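Local coordinates for uncharacterized protein (Kutzneria albida DSM 43870, PDB 5M6Q) that probably catalyses acyl transfer from protein glutamine side chains to amines, as a microbial transglutaminase that cross-links proteins, at residues L63-G68 against V110-S115. Sequence-based numbering, arbitrary orientation.
Sequences LNLSFG and VKALPS. With MES (2-(N-morpholino)-ethanesulfonic acid), chain C.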
ATOM      1  N   LEU A  63      -3.713   0.331  -7.161  1.00 21.37           N
ATOM      2  CA  LEU A  63      -4.111   1.610  -6.583  1.00 29.83           C
ATOM      3  C   LEU A  63      -5.619   1.811  -6.626  1.00 29.96           C
ATOM      4  O   LEU A  63      -6.106   2.906  -6.355  1.00 26.16           O
ATOM      5  CB  LEU A  63      -3.402   2.754  -7.310  1.00 20.66           C
ATOM      6  CG  LEU A  63      -1.874   2.634  -7.258  1.00 24.71           C
ATOM      7  CD1 LEU A  63      -1.190   3.789  -8.000  1.00 30.80           C
ATOM      8  CD2 LEU A  63      -1.378   2.590  -5.812  1.00 21.79           C
ATOM      9  N   ASN A  64      -6.334   0.730  -6.941  1.00 25.72           N
ATOM     10  CA  ASN A  64      -7.792   0.725  -7.134  1.00 32.62           C
ATOM     11  C   ASN A  64      -8.579   1.371  -6.004  1.00 27.56           C
ATOM     12  O   ASN A  64      -9.579   2.045  -6.230  1.00 21.88           O
ATOM     13  CB  ASN A  64      -8.310  -0.721  -7.275  1.00 28.61           C
ATOM     14  CG  ASN A  64      -7.578  -1.511  -8.326  1.00 34.51           C
ATOM     15  OD1 ASN A  64      -7.110  -2.623  -8.068  1.00 39.61           O
ATOM     16  ND2 ASN A  64      -7.491  -0.956  -9.530  1.00 40.04           N
ATOM     17  N   LEU A  65      -8.154   1.078  -4.782  1.00 23.08           N
ATOM     18  CA  LEU A  65      -8.880   1.462  -3.580  1.00 24.42           C
ATOM     19  C   LEU A  65      -7.996   2.373  -2.756  1.00 22.50           C
ATOM     20  O   LEU A  65      -7.416   1.944  -1.754  1.00 21.78           O
ATOM     21  CB  LEU A  65      -9.291   0.232  -2.761  1.00 19.20           C
ATOM     22  CG  LEU A  65     -10.248  -0.798  -3.374  1.00 28.03           C
ATOM     23  CD1 LEU A  65     -10.519  -1.899  -2.353  1.00 26.57           C
ATOM     24  CD2 LEU A  65     -11.579  -0.175  -3.886  1.00 19.24           C
ATOM     25  N   SER A  66      -7.900   3.628  -3.194  1.00 23.87           N
ATOM     26  CA  SER A  66      -7.021   4.624  -2.569  1.00 24.79           C
ATOM     27  C   SER A  66      -7.841   5.718  -1.910  1.00 22.37           C
ATOM     28  O   SER A  66      -8.811   6.195  -2.491  1.00 20.96           O
ATOM     29  CB  SER A  66      -6.072   5.249  -3.597  1.00 20.15           C
ATOM     30  OG  SER A  66      -5.152   4.297  -4.091  1.00 21.69           O
ATOM     31  N   PHE A  67      -7.412   6.163  -0.731  1.00 20.92           N
ATOM     32  CA  PHE A  67      -8.202   7.119   0.045  1.00 24.89           C
ATOM     33  C   PHE A  67      -7.345   8.250   0.633  1.00 22.22           C
ATOM     34  O   PHE A  67      -6.153   8.076   0.869  1.00 23.10           O
ATOM     35  CB  PHE A  67      -8.958   6.366   1.153  1.00 20.38           C
ATOM     36  CG  PHE A  67      -9.744   5.204   0.638  1.00 21.09           C
ATOM     37  CD1 PHE A  67     -10.986   5.400   0.049  1.00 23.31           C
ATOM     38  CD2 PHE A  67      -9.241   3.921   0.700  1.00 19.48           C
ATOM     39  CE1 PHE A  67     -11.711   4.336  -0.443  1.00 19.58           C
ATOM     40  CE2 PHE A  67      -9.963   2.855   0.197  1.00 21.54           C
ATOM     41  CZ  PHE A  67     -11.195   3.060  -0.370  1.00 23.52           C
ATOM     42  N   GLY A  68      -7.971   9.407   0.857  1.00 24.33           N
ATOM     43  CA  GLY A  68      -7.288  10.574   1.384  1.00 25.06           C
ATOM     44  C   GLY A  68      -6.860  10.430   2.840  1.00 26.65           C
ATOM     45  O   GLY A  68      -5.931  11.099   3.286  1.00 25.86           O
ATOM     46  N   VAL A 110     -14.937  -4.354  -6.884  1.00 25.38           N
ATOM     47  CA  VAL A 110     -15.050  -5.669  -7.506  1.00 32.43           C
ATOM     48  C   VAL A 110     -13.732  -6.029  -8.187  1.00 29.60           C
ATOM     49  O   VAL A 110     -13.226  -7.135  -8.041  1.00 40.29           O
ATOM     50  CB  VAL A 110     -16.235  -5.728  -8.503  1.00 34.41           C
ATOM     51  CG1 VAL A 110     -16.280  -7.094  -9.183  1.00 30.98           C
ATOM     52  CG2 VAL A 110     -17.551  -5.442  -7.784  1.00 32.72           C
ATOM     53  N   LYS A 111     -13.168  -5.080  -8.912  1.00 33.15           N
ATOM     54  CA  LYS A 111     -11.885  -5.269  -9.578  1.00 36.40           C
ATOM     55  C   LYS A 111     -10.749  -5.618  -8.596  1.00 37.01           C
ATOM     56  O   LYS A 111      -9.776  -6.286  -8.967  1.00 34.59           O
ATOM     57  CB  LYS A 111     -11.539  -3.998 -10.362  1.00 39.49           C
ATOM     58  CG  LYS A 111     -10.397  -4.145 -11.354  1.00 51.97           C
ATOM     59  CD  LYS A 111      -9.609  -2.839 -11.535  1.00 50.34           C
ATOM     60  CE  LYS A 111     -10.379  -1.803 -12.341  1.00 55.54           C
ATOM     61  NZ  LYS A 111      -9.534  -0.617 -12.710  1.00 57.55           N
ATOM     62  N   ALA A 112     -10.875  -5.168  -7.345  1.00 33.66           N
ATOM     63  CA  ALA A 112      -9.804  -5.326  -6.359  1.00 30.99           C
ATOM     64  C   ALA A 112      -9.582  -6.781  -5.976  1.00 33.86           C
ATOM     65  O   ALA A 112      -8.480  -7.155  -5.600  1.00 33.53           O
ATOM     66  CB  ALA A 112     -10.096  -4.500  -5.114  1.00 26.57           C
ATOM     67  N   LEU A 113     -10.622  -7.606  -6.077  1.00 27.84           N
ATOM     68  CA  LEU A 113     -10.476  -9.028  -5.790  1.00 31.05           C
ATOM     69  C   LEU A 113      -9.686  -9.780  -6.864  1.00 33.48           C
ATOM     70  O   LEU A 113     -10.019  -9.716  -8.047  1.00 38.28           O
ATOM     71  CB  LEU A 113     -11.850  -9.678  -5.640  1.00 28.44           C
ATOM     72  CG  LEU A 113     -11.884 -11.150  -5.235  1.00 28.69           C
ATOM     73  CD1 LEU A 113     -11.706 -11.302  -3.732  1.00 26.61           C
ATOM     74  CD2 LEU A 113     -13.196 -11.771  -5.702  1.00 27.03           C
ATOM     75  N   PRO A 114      -8.632 -10.506  -6.457  1.00 38.10           N
ATOM     76  CA  PRO A 114      -8.012 -11.421  -7.421  1.00 38.36           C
ATOM     77  C   PRO A 114      -8.781 -12.741  -7.528  1.00 36.63           C
ATOM     78  O   PRO A 114      -8.656 -13.581  -6.649  1.00 37.38           O
ATOM     79  CB  PRO A 114      -6.610 -11.638  -6.851  1.00 33.94           C
ATOM     80  CG  PRO A 114      -6.772 -11.417  -5.370  1.00 35.70           C
ATOM     81  CD  PRO A 114      -7.843 -10.375  -5.216  1.00 34.53           C
ATOM     82  N   SER A 115      -9.550 -12.911  -8.600  1.00 37.09           N
ATOM     83  CA  SER A 115     -10.402 -14.095  -8.796  1.00 41.94           C
ATOM     84  C   SER A 115      -9.703 -15.454  -8.676  1.00 35.27           C
ATOM     85  O   SER A 115     -10.315 -16.424  -8.238  1.00 40.49           O
ATOM     86  CB  SER A 115     -11.077 -14.022 -10.166  1.00 44.04           C
ATOM     87  OG  SER A 115     -11.756 -12.789 -10.303  1.00 59.92           O
TER
HETATM   88  O1  MES C 301      -1.516   2.321 -13.594  1.00 48.91           O
HETATM   89  C2  MES C 301      -2.587   1.404 -13.813  1.00 54.70           C
HETATM   90  C3  MES C 301      -3.936   2.109 -13.672  1.00 57.19           C
HETATM   91  N4  MES C 301      -3.943   2.784 -12.382  1.00 45.93           N
HETATM   92  C5  MES C 301      -2.824   3.661 -12.046  1.00 47.69           C
HETATM   93  C6  MES C 301      -1.542   2.871 -12.275  1.00 44.64           C
HETATM   94  C7  MES C 301      -5.240   3.145 -11.834  1.00 45.26           C
HETATM   95  C8  MES C 301      -5.949   1.860 -11.402  1.00 45.24           C
HETATM   96  S   MES C 301      -7.487   2.265 -10.892  1.00 50.47           S
HETATM   97  O1S MES C 301      -8.301   1.039 -10.659  1.00 39.54           O
HETATM   98  O2S MES C 301      -7.385   3.054  -9.644  1.00 46.72           O
HETATM   99  O3S MES C 301      -8.134   3.143 -11.901  1.00 49.38           O
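Asn64 and Lys111 meet at about a right angle, the amide ND2 of Asn64 lying 3.5 Å from the methylene CD of Lys111. This is a van der Waals approach, and the polar ends of both chains turn instead to a common third partner. Oxygen O1S of a MES sulfonate, probably from the crystallisation liquor, accepts hydrogen bonds from Asn64 ND2 and Lys111 NZ. The lysine bond is 2.9 Å, NZ to O1S; the modelled ND2 to O1S separation of 2.4 Å is too short for its length to be trusted. With CG opposite the backbone N (chi1 -167°), Lys111 bends at chi2 and chi3 and carries NZ past the amide to the sulfonate. Were Asn64 cut back to an alanine, the sulfonate would probably keep just the lysine of these two donors, and a gap would be likely to open beside Lys111 CD.

On the apolar side, Leu65 CD1 rests 3.8 Å from Ala112 CB, and Leu65 CG follows at 4.1 Å. Placed anti to the carbonyl carbon (chi1 -62°), CG of Leu65 brings CD1 to the alanine; the same side chain touches Leu80 of helix 70-84. The contact thus joins the turn leading into edge strand 66-67 of the antiparallel sheet to the short helix 109-112, in the microbial transglutaminase fold. Strand 66-67 pairs with 214-223, and Asn64 O accepts a hydrogen bond from Asn108 ND2, a further tie, from the turn to the residue that precedes the helix.

Within residues 63-68, Ser66 OG donates to Leu63 O at 2.8 Å, approaching from 38° above the carbonyl plane. Ser66 OG also bonds Thr218 OG1 on strand 214-223, linking the turn that presents Asn64 to the sheet.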